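Local coordinates for protein amino Transferase (Eubacterium rectale, PDB 3ELE) that probably transfers amino groups between amino acids and keto acids, using bound pyridoxal-5'-phosphate as its cofactor, at residues A[111-116]-A[283-288]; A[244-249]-A[257-262]; A[248-253]-A[300-305]. All blocks are in the same frame, centred on the assembly; numbering follows the deposited sequence.

How the contacts relate
Contact 2 joins the adjacent antiparallel strands 240-245 and 258-261 of the seven-stranded sheet and supplies serines to the phosphate. Contact 1 lies about 12 Å away, centre to centre, where helix 108-119 meets the turn after helix 269-282; Ser111 and Ala288 touch contact 2. Contact 3, about 11 Å from contact 2, shares Lys248 and Ser249 with it. Contacts 1 and 3 have centres about 22 Å apart and do not touch, yet both reach the second subunit. Along the chain both segments of contact 2 fall between those of contact 1, and contact 3 starts from the same stretch as contact 2, its 300-305 following 283-288. Sheet, cofactor pocket and subunit interface thus lie next to one another.

Contact 1 of 3, residues A[111-116]-A[283-288]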
loop_
_atom_site.group_PDB
_atom_site.type_symbol
_atom_site.label_atom_id
_atom_site.label_comp_id
_atom_site.label_asym_id
_atom_site.label_seq_id
_atom_site.Cartn_x
_atom_site.Cartn_y
_atom_site.Cartn_z
ATOM N N SER A 111 7.758 3.183 0.705
ATOM C CA SER A 111 8.934 3.745 0.023
ATOM C C SER A 111 10.128 2.799 0.137
ATOM O O SER A 111 10.778 2.489 -0.859
ATOM C CB SER A 111 9.300 5.135 0.591
ATOM O OG SER A 111 8.285 6.105 0.357
ATOM N N LEU A 112 10.386 2.321 1.349
ATOM C CA LEU A 112 11.495 1.359 1.610
ATOM C C LEU A 112 11.283 0.055 0.857
ATOM O O LEU A 112 12.204 -0.413 0.173
ATOM C CB LEU A 112 11.633 1.095 3.112
ATOM C CG LEU A 112 12.110 2.303 3.936
ATOM C CD1 LEU A 112 11.882 2.078 5.424
ATOM C CD2 LEU A 112 13.572 2.630 3.642
ATOM N N SER A 113 10.054 -0.486 0.930
ATOM C CA SER A 113 9.693 -1.736 0.239
ATOM C C SER A 113 9.971 -1.629 -1.264
ATOM O O SER A 113 10.645 -2.508 -1.836
ATOM C CB SER A 113 8.229 -2.114 0.510
ATOM O OG SER A 113 8.023 -2.395 1.890
ATOM N N ILE A 114 9.504 -0.532 -1.871
ATOM C CA ILE A 114 9.745 -0.221 -3.300
ATOM C C ILE A 114 11.234 -0.200 -3.634
ATOM O O ILE A 114 11.631 -0.764 -4.646
ATOM C CB ILE A 114 9.113 1.159 -3.710
ATOM C CG1 ILE A 114 7.598 1.040 -3.792
ATOM C CG2 ILE A 114 9.625 1.637 -5.055
ATOM C CD1 ILE A 114 6.902 2.359 -3.855
ATOM N N CYS A 115 12.047 0.447 -2.787
ATOM C CA CYS A 115 13.514 0.520 -3.008
ATOM C C CYS A 115 14.209 -0.848 -2.984
ATOM O O CYS A 115 14.995 -1.147 -3.878
ATOM C CB CYS A 115 14.198 1.481 -2.030
ATOM S SG CYS A 115 13.791 3.224 -2.323
ATOM N N PHE A 116 13.910 -1.670 -1.984
ATOM C CA PHE A 116 14.531 -3.001 -1.895
ATOM C C PHE A 116 14.019 -3.914 -3.009
ATOM O O PHE A 116 14.810 -4.655 -3.628
ATOM C CB PHE A 116 14.331 -3.649 -0.533
ATOM C CG PHE A 116 14.819 -2.815 0.628
ATOM C CD1 PHE A 116 16.130 -2.338 0.667
ATOM C CD2 PHE A 116 13.976 -2.558 1.719
ATOM C CE1 PHE A 116 16.589 -1.572 1.771
ATOM C CE2 PHE A 116 14.420 -1.813 2.815
ATOM C CZ PHE A 116 15.725 -1.315 2.845
ATOM N N LEU A 283 3.918 -4.622 -5.754
ATOM C CA LEU A 283 3.532 -4.638 -4.331
ATOM C C LEU A 283 2.050 -4.369 -4.114
ATOM O O LEU A 283 1.616 -4.319 -2.975
ATOM C CB LEU A 283 4.386 -3.627 -3.548
ATOM C CG LEU A 283 5.872 -4.002 -3.400
ATOM C CD1 LEU A 283 6.712 -2.774 -3.088
ATOM C CD2 LEU A 283 6.061 -5.052 -2.315
ATOM N N GLY A 284 1.287 -4.197 -5.192
ATOM C CA GLY A 284 -0.145 -3.952 -5.142
ATOM C C GLY A 284 -0.538 -2.500 -4.961
ATOM O O GLY A 284 -1.679 -2.244 -4.598
ATOM N N TYR A 285 0.384 -1.562 -5.212
ATOM C CA TYR A 285 0.106 -0.129 -5.034
ATOM C C TYR A 285 -0.437 0.407 -6.345
ATOM O O TYR A 285 0.097 0.075 -7.400
ATOM C CB TYR A 285 1.352 0.686 -4.640
ATOM C CG TYR A 285 2.195 0.177 -3.494
ATOM C CD1 TYR A 285 1.636 -0.489 -2.408
ATOM C CD2 TYR A 285 3.566 0.451 -3.441
ATOM C CE1 TYR A 285 2.440 -0.919 -1.320
ATOM C CE2 TYR A 285 4.360 0.019 -2.346
ATOM C CZ TYR A 285 3.763 -0.672 -1.293
ATOM O OH TYR A 285 4.442 -1.123 -0.184
ATOM N N VAL A 286 -1.509 1.202 -6.280
ATOM C CA VAL A 286 -2.112 1.805 -7.487
ATOM C C VAL A 286 -1.787 3.305 -7.503
ATOM O O VAL A 286 -1.380 3.844 -8.538
ATOM C CB VAL A 286 -3.599 1.499 -7.585
ATOM C CG1 VAL A 286 -4.239 2.206 -8.779
ATOM C CG2 VAL A 286 -3.793 -0.001 -7.669
ATOM N N CYS A 287 -1.984 3.965 -6.366
ATOM C CA CYS A 287 -1.554 5.347 -6.169
ATOM C C CYS A 287 -1.666 5.723 -4.692
ATOM O O CYS A 287 -2.411 5.072 -3.959
ATOM C CB CYS A 287 -2.398 6.329 -6.991
ATOM S SG CYS A 287 -4.155 6.481 -6.557
ATOM N N ALA A 288 -0.950 6.777 -4.277
ATOM C CA ALA A 288 -1.057 7.306 -2.916
ATOM C C ALA A 288 -2.448 7.889 -2.761
ATOM O O ALA A 288 -3.048 8.279 -3.776
ATOM C CB ALA A 288 -0.006 8.377 -2.653
#
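The ring of Tyr285 is met at its edge, in the ring plane, by CG1 of Ile114, while one face lies under Leu283, two residues back in the same segment, whose CB stands above the plane toward the rim. Ile114 comes from helix 108-119 and crosses the ring at a slant. Its CG1 is 3.7 Å from Tyr285 CE2, and its CD1 follows at 3.8 Å from the same carbon. CG1 lies anti to the carbonyl carbon (chi1 -73°), which swings the long branch of Ile114 toward the tyrosine. Leu283 uses one methyl: CD1 lies 4.0 Å from Ile114 CG1 and 3.8 Å from Ile114 N, so it rests against helix backbone as well as side chain.

Ser113 offers its CB, 4.0 Å from both Leu283 CD1 and Tyr285 OH. Its hydroxyl turns back to the carbonyl of Ala109 in the preceding helical turn, and the face presented here is therefore carbon. The tyrosine hydroxyl makes a weak hydrogen bond with Leu283 O of the second subunit, and Leu283 O here receives the equivalent weak bond from Tyr285 OH of that subunit. The contact itself is apolar and buried.

Gly284, with positive phi, forms the Schellman motif that ends helix 269-282 and brings Leu283 and Tyr285 to the same helix. This is intrachain packing beside the dimer interface of a fold-type I aminotransferase, where Gly284 of the second subunit packs on Ser113 and Tyr285; the first residues of helix 108-119, Ala108 and Ala109, hydrogen-bond to the cofactor through backbone N-H groups, probably at its phosphate, as in relatives.

Contact 2 of 3, residues A[244-249]-A[257-262]; sequences YSYSKS and IGYVLV. With PLP (pyridoxal-5'-phosphate), chain E.
Ser245 and Gly258 bring their CA atoms to 3.7 Å, strikingly close for a non-hydrogen-bonded antiparallel pair. A CB on the glycine would run into Tyr244 O and Ser245 CA. Alongside, Tyr244 and Tyr259 form the hydrogen-bonded pair, with Tyr244 N to Tyr259 O at 3.0 Å and nearly straight (172°). Tyr259 N reaches Tyr244 O at 2.9 Å from above the carbonyl plane. Tyr246 N then donates to Ile257 O at 3.1 Å. Both strands belong to the mixed seven-stranded sheet of fold-type I aminotransferases, 258-261 being its antiparallel strand.

On the tyrosine face, Tyr244 CB sits over the Tyr259 ring in a CH-pi contact, 3.7 Å from its centroid, with the rings at 31°. Replacing Tyr259 with an alanine would probably leave that CB without its aromatic cover and open a gap beside Tyr246 OH, which meets the ring edge. Tyr244 CE2 stands over the centre of the Tyr246 ring; Tyr244 OH accepts a hydrogen bond from Ser249 OG and also bonds to Glu222.

Toward the cofactor, Ser245 OG, between backbone N and carbonyl carbon (chi1 80°), donates to PLP O1P at 2.6 Å. Ser247 OG, just past the strand, lies 2.8 Å from PLP O2P, and a water links it to Ile257 N.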
loop_
_atom_site.group_PDB
_atom_site.type_symbol
_atom_site.label_atom_id
_atom_site.label_comp_id
_atom_site.label_asym_id
_atom_site.label_seq_id
_atom_site.Cartn_x
_atom_site.Cartn_y
_atom_site.Cartn_z
ATOM N N TYR A 244 10.768 9.246 2.215
ATOM C CA TYR A 244 10.207 10.203 3.118
ATOM C C TYR A 244 8.717 9.914 3.329
ATOM O O TYR A 244 8.098 9.195 2.547
ATOM C CB TYR A 244 10.438 11.603 2.530
ATOM C CG TYR A 244 9.968 12.705 3.445
ATOM C CD1 TYR A 244 10.736 13.100 4.555
ATOM C CD2 TYR A 244 8.710 13.300 3.261
ATOM C CE1 TYR A 244 10.287 14.087 5.424
ATOM C CE2 TYR A 244 8.249 14.293 4.129
ATOM C CZ TYR A 244 9.038 14.689 5.201
ATOM O OH TYR A 244 8.562 15.671 6.043
ATOM N N SER A 245 8.186 10.403 4.438
ATOM C CA SER A 245 6.760 10.380 4.696
ATOM C C SER A 245 6.394 11.544 5.607
ATOM O O SER A 245 7.259 12.115 6.272
ATOM C CB SER A 245 6.308 9.053 5.294
ATOM O OG SER A 245 6.577 8.968 6.680
ATOM N N TYR A 246 5.103 11.867 5.627
ATOM C CA TYR A 246 4.547 12.940 6.461
ATOM C C TYR A 246 4.004 12.425 7.804
ATOM O O TYR A 246 3.278 13.140 8.490
ATOM C CB TYR A 246 3.492 13.725 5.658
ATOM C CG TYR A 246 4.103 14.396 4.449
ATOM C CD1 TYR A 246 4.220 13.709 3.234
ATOM C CD2 TYR A 246 4.613 15.698 4.520
ATOM C CE1 TYR A 246 4.807 14.301 2.118
ATOM C CE2 TYR A 246 5.208 16.315 3.378
ATOM C CZ TYR A 246 5.302 15.599 2.192
ATOM O OH TYR A 246 5.869 16.143 1.057
ATOM N N SER A 247 4.406 11.200 8.192
ATOM C CA SER A 247 3.964 10.563 9.428
ATOM C C SER A 247 4.398 11.330 10.682
ATOM O O SER A 247 3.621 11.432 11.625
ATOM C CB SER A 247 4.437 9.103 9.491
ATOM O OG SER A 247 3.948 8.346 8.370
ATOM N N LYS A 248 5.610 11.885 10.675
ATOM C CA LYS A 248 6.146 12.646 11.827
ATOM C C LYS A 248 6.069 14.158 11.680
ATOM O O LYS A 248 5.733 14.871 12.647
ATOM C CB LYS A 248 7.592 12.235 12.113
ATOM C CG LYS A 248 7.727 10.902 12.815
ATOM C CD LYS A 248 7.652 9.711 11.899
ATOM C CE LYS A 248 7.392 8.421 12.659
ATOM N NZ LYS A 248 7.279 7.286 11.713
ATOM N N SER A 249 6.394 14.641 10.480
ATOM C CA SER A 249 6.410 16.069 10.164
ATOM C C SER A 249 5.025 16.705 10.300
ATOM O O SER A 249 4.899 17.747 10.907
ATOM C CB SER A 249 7.012 16.310 8.768
ATOM O OG SER A 249 6.191 15.786 7.757
ATOM N N ILE A 257 1.096 8.584 3.528
ATOM C CA ILE A 257 1.523 9.466 2.433
ATOM C C ILE A 257 3.010 9.802 2.547
ATOM O O ILE A 257 3.484 10.309 3.564
ATOM C CB ILE A 257 0.607 10.727 2.344
ATOM C CG1 ILE A 257 0.993 11.634 1.159
ATOM C CG2 ILE A 257 0.568 11.491 3.697
ATOM C CD1 ILE A 257 0.910 10.998 -0.200
ATOM N N GLY A 258 3.751 9.476 1.499
ATOM C CA GLY A 258 5.153 9.785 1.455
ATOM C C GLY A 258 5.656 9.739 0.038
ATOM O O GLY A 258 4.877 9.880 -0.904
ATOM N N TYR A 259 6.951 9.517 -0.113
ATOM C CA TYR A 259 7.525 9.438 -1.446
ATOM C C TYR A 259 8.867 8.754 -1.482
ATOM O O TYR A 259 9.478 8.498 -0.433
ATOM C CB TYR A 259 7.652 10.837 -2.094
ATOM C CG TYR A 259 8.547 11.853 -1.380
ATOM C CD1 TYR A 259 9.954 11.773 -1.457
ATOM C CD2 TYR A 259 7.994 12.929 -0.674
ATOM C CE1 TYR A 259 10.781 12.709 -0.825
ATOM C CE2 TYR A 259 8.825 13.890 -0.050
ATOM C CZ TYR A 259 10.214 13.765 -0.137
ATOM O OH TYR A 259 11.041 14.680 0.474
ATOM N N VAL A 260 9.261 8.432 -2.715
ATOM C CA VAL A 260 10.583 7.963 -3.081
ATOM C C VAL A 260 11.095 9.046 -4.054
ATOM O O VAL A 260 10.422 9.385 -5.043
ATOM C CB VAL A 260 10.602 6.591 -3.766
ATOM C CG1 VAL A 260 12.028 6.269 -4.257
ATOM C CG2 VAL A 260 10.114 5.494 -2.792
ATOM N N LEU A 261 12.276 9.576 -3.762
ATOM C CA LEU A 261 12.900 10.605 -4.578
ATOM C C LEU A 261 14.022 9.931 -5.351
ATOM O O LEU A 261 14.913 9.328 -4.731
ATOM C CB LEU A 261 13.435 11.702 -3.668
ATOM C CG LEU A 261 14.248 12.861 -4.220
ATOM C CD1 LEU A 261 13.515 13.601 -5.301
ATOM C CD2 LEU A 261 14.616 13.766 -3.046
ATOM N N VAL A 262 13.953 10.002 -6.686
ATOM C CA VAL A 262 14.965 9.405 -7.603
ATOM C C VAL A 262 15.705 10.547 -8.366
ATOM O O VAL A 262 15.211 11.004 -9.403
ATOM C CB VAL A 262 14.320 8.406 -8.601
ATOM C CG1 VAL A 262 15.389 7.733 -9.475
ATOM C CG2 VAL A 262 13.529 7.322 -7.869
HETATM N N1 PLP E . 11.545 4.525 9.360
HETATM C C2 PLP E . 11.784 4.710 10.724
HETATM C C2A PLP E . 13.195 4.814 11.209
HETATM C C3 PLP E . 10.707 4.827 11.626
HETATM O O3 PLP E . 10.934 5.027 12.966
HETATM C C4 PLP E . 9.375 4.717 11.164
HETATM C C4A PLP E . 8.328 4.405 12.218
HETATM O O4A PLP E . 8.110 3.237 12.543
HETATM C C5 PLP E . 9.157 4.530 9.765
HETATM C C6 PLP E . 10.252 4.431 8.871
HETATM C C5A PLP E . 7.776 4.367 9.164
HETATM O O4P PLP E . 7.202 5.565 8.745
HETATM P P PLP E . 5.795 5.479 7.963
HETATM O O1P PLP E . 5.723 6.566 6.929
HETATM O O2P PLP E . 4.680 5.741 8.934
HETATM O O3P PLP E . 5.593 4.150 7.312
HETATM O O HOH W 1 1.880 8.825 6.608
#

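Contact 3 of 3, residues A[248-253]-A[300-305]; sequences KSLSLP and QGATGD. With PLP (pyridoxal-5'-phosphate), chain E; EDO (1,2-ethanediol), chain F.
The loop that carries the cofactor-site lysine, between strands 240-245 and 258-261, is backed by the loop before helix 306-323, and Ser249 and Gly304 make the polar link between them. Gly304 N donates to Ser249 O at 3.2 Å, almost head-on to the carbonyl (C=O...N 170°), with an N-H...O angle of 152°. The same oxygen also receives the CA-H of Thr303, whose CA lies 3.3 Å from Ser249 O, so two neighbouring residues share one acceptor.

Beside this link, Leu250 reaches Ala302 with one methyl. Its CD2 lies 3.5 Å from Ala302 O and 4.1 Å from Ala302 CB. CG is anti to the carbonyl carbon (chi1 -70°), and the end of the leucine thereby comes closer to the 300-305 loop than its CB bond alone would bring it. Val53 and Pro50 pack against Leu250 too, while Ile52 of helix 51-63 meets Ala302. A molecule of 1,2-ethanediol, probably from the crystallisation liquor, lies at the same loop, and its O1 accepts a hydrogen bond from Gly301 N at 2.9 Å.

Lys248 directs its chain away from this loop and toward the cofactor, with a bend at its second torsion. NZ stops 3.1 Å from PLP C4A, too long for a covalent bond, and has a weak hydrogen bond to Tyr72 OH of the second subunit. In this family the equivalent lysine forms an internal aldimine at that carbon. The chemistry is a single backbone hydrogen bond with apolar packing beside it; Lys248 lies in the same loop and turns its amine to PLP C4A, consistent with aldimine formation.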
loop_
_atom_site.group_PDB
_atom_site.type_symbol
_atom_site.label_atom_id
_atom_site.label_comp_id
_atom_site.label_asym_id
_atom_site.label_seq_id
_atom_site.Cartn_x
_atom_site.Cartn_y
_atom_site.Cartn_z
ATOM N N LYS A 248 5.610 11.885 10.675
ATOM C CA LYS A 248 6.146 12.646 11.827
ATOM C C LYS A 248 6.069 14.158 11.680
ATOM O O LYS A 248 5.733 14.871 12.647
ATOM C CB LYS A 248 7.592 12.235 12.113
ATOM C CG LYS A 248 7.727 10.902 12.815
ATOM C CD LYS A 248 7.652 9.711 11.899
ATOM C CE LYS A 248 7.392 8.421 12.659
ATOM N NZ LYS A 248 7.279 7.286 11.713
ATOM N N SER A 249 6.394 14.641 10.480
ATOM C CA SER A 249 6.410 16.069 10.164
ATOM C C SER A 249 5.025 16.705 10.300
ATOM O O SER A 249 4.899 17.747 10.907
ATOM C CB SER A 249 7.012 16.310 8.768
ATOM O OG SER A 249 6.191 15.786 7.757
ATOM N N LEU A 250 3.999 16.028 9.785
ATOM C CA LEU A 250 2.600 16.463 9.869
ATOM C C LEU A 250 1.741 15.656 10.871
ATOM O O LEU A 250 0.554 15.942 11.001
ATOM C CB LEU A 250 1.962 16.422 8.465
ATOM C CG LEU A 250 2.437 17.451 7.437
ATOM C CD1 LEU A 250 1.835 17.127 6.056
ATOM C CD2 LEU A 250 2.082 18.891 7.876
ATOM N N SER A 251 2.324 14.675 11.573
ATOM C CA SER A 251 1.576 13.817 12.518
ATOM C C SER A 251 0.411 13.064 11.849
ATOM O O SER A 251 -0.697 12.954 12.412
ATOM C CB SER A 251 1.119 14.591 13.775
ATOM O OG SER A 251 2.230 14.965 14.546
ATOM N N LEU A 252 0.691 12.529 10.654
ATOM C CA LEU A 252 -0.289 11.798 9.868
ATOM C C LEU A 252 0.152 10.338 9.609
ATOM O O LEU A 252 0.052 9.870 8.472
ATOM C CB LEU A 252 -0.536 12.552 8.544
ATOM C CG LEU A 252 -0.929 14.025 8.583
ATOM C CD1 LEU A 252 -1.062 14.594 7.201
ATOM C CD2 LEU A 252 -2.230 14.254 9.375
ATOM N N PRO A 253 0.589 9.596 10.667
ATOM C CA PRO A 253 1.079 8.228 10.435
ATOM C C PRO A 253 0.054 7.233 9.884
ATOM O O PRO A 253 0.426 6.346 9.118
ATOM C CB PRO A 253 1.578 7.787 11.815
ATOM C CG PRO A 253 0.852 8.555 12.746
ATOM C CD PRO A 253 0.626 9.898 12.111
ATOM N N GLN A 300 3.617 22.286 2.239
ATOM C CA GLN A 300 5.069 22.186 2.063
ATOM C C GLN A 300 5.715 23.132 3.060
ATOM O O GLN A 300 5.363 24.293 3.092
ATOM C CB GLN A 300 5.467 22.555 0.630
ATOM C CG GLN A 300 4.900 21.615 -0.415
ATOM C CD GLN A 300 5.383 20.211 -0.204
ATOM O OE1 GLN A 300 6.588 19.978 -0.081
ATOM N NE2 GLN A 300 4.450 19.275 -0.075
ATOM N N GLY A 301 6.609 22.611 3.901
ATOM C CA GLY A 301 7.272 23.390 4.949
ATOM C C GLY A 301 6.558 23.310 6.291
ATOM O O GLY A 301 7.197 23.502 7.322
ATOM N N ALA A 302 5.254 23.012 6.286
ATOM C CA ALA A 302 4.448 22.948 7.498
ATOM C C ALA A 302 4.843 21.769 8.377
ATOM O O ALA A 302 5.146 20.672 7.879
ATOM C CB ALA A 302 2.962 22.859 7.158
ATOM N N THR A 303 4.884 22.022 9.682
ATOM C CA THR A 303 5.153 20.991 10.676
ATOM C C THR A 303 4.325 21.270 11.925
ATOM O O THR A 303 3.858 22.403 12.130
ATOM C CB THR A 303 6.652 20.940 11.105
ATOM O OG1 THR A 303 7.034 22.206 11.652
ATOM C CG2 THR A 303 7.581 20.593 9.938
ATOM N N GLY A 304 4.162 20.242 12.759
ATOM C CA GLY A 304 3.528 20.411 14.073
ATOM C C GLY A 304 4.475 21.168 15.006
ATOM O O GLY A 304 5.550 21.598 14.583
ATOM N N ASP A 305 4.072 21.338 16.268
ATOM C CA ASP A 305 4.893 22.021 17.284
ATOM C C ASP A 305 6.085 21.124 17.708
ATOM O O ASP A 305 6.032 20.424 18.735
ATOM C CB ASP A 305 4.032 22.426 18.501
ATOM C CG ASP A 305 4.781 23.311 19.514
ATOM O OD1 ASP A 305 5.912 23.784 19.245
ATOM O OD2 ASP A 305 4.194 23.560 20.592
HETATM N N1 PLP E . 11.545 4.525 9.360
HETATM C C2 PLP E . 11.784 4.710 10.724
HETATM C C2A PLP E . 13.195 4.814 11.209
HETATM C C3 PLP E . 10.707 4.827 11.626
HETATM O O3 PLP E . 10.934 5.027 12.966
HETATM C C4 PLP E . 9.375 4.717 11.164
HETATM C C4A PLP E . 8.328 4.405 12.218
HETATM O O4A PLP E . 8.110 3.237 12.543
HETATM C C5 PLP E . 9.157 4.530 9.765
HETATM C C6 PLP E . 10.252 4.431 8.871
HETATM C C5A PLP E . 7.776 4.367 9.164
HETATM O O4P PLP E . 7.202 5.565 8.745
HETATM P P PLP E . 5.795 5.479 7.963
HETATM O O1P PLP E . 5.723 6.566 6.929
HETATM O O2P PLP E . 4.680 5.741 8.934
HETATM O O3P PLP E . 5.593 4.150 7.312
HETATM C C1 EDO F . 7.954 18.958 4.644
HETATM O O1 EDO F . 7.022 19.712 3.865
HETATM C C2 EDO F . 8.526 19.898 5.687
HETATM O O2 EDO F . 7.580 20.075 6.742
#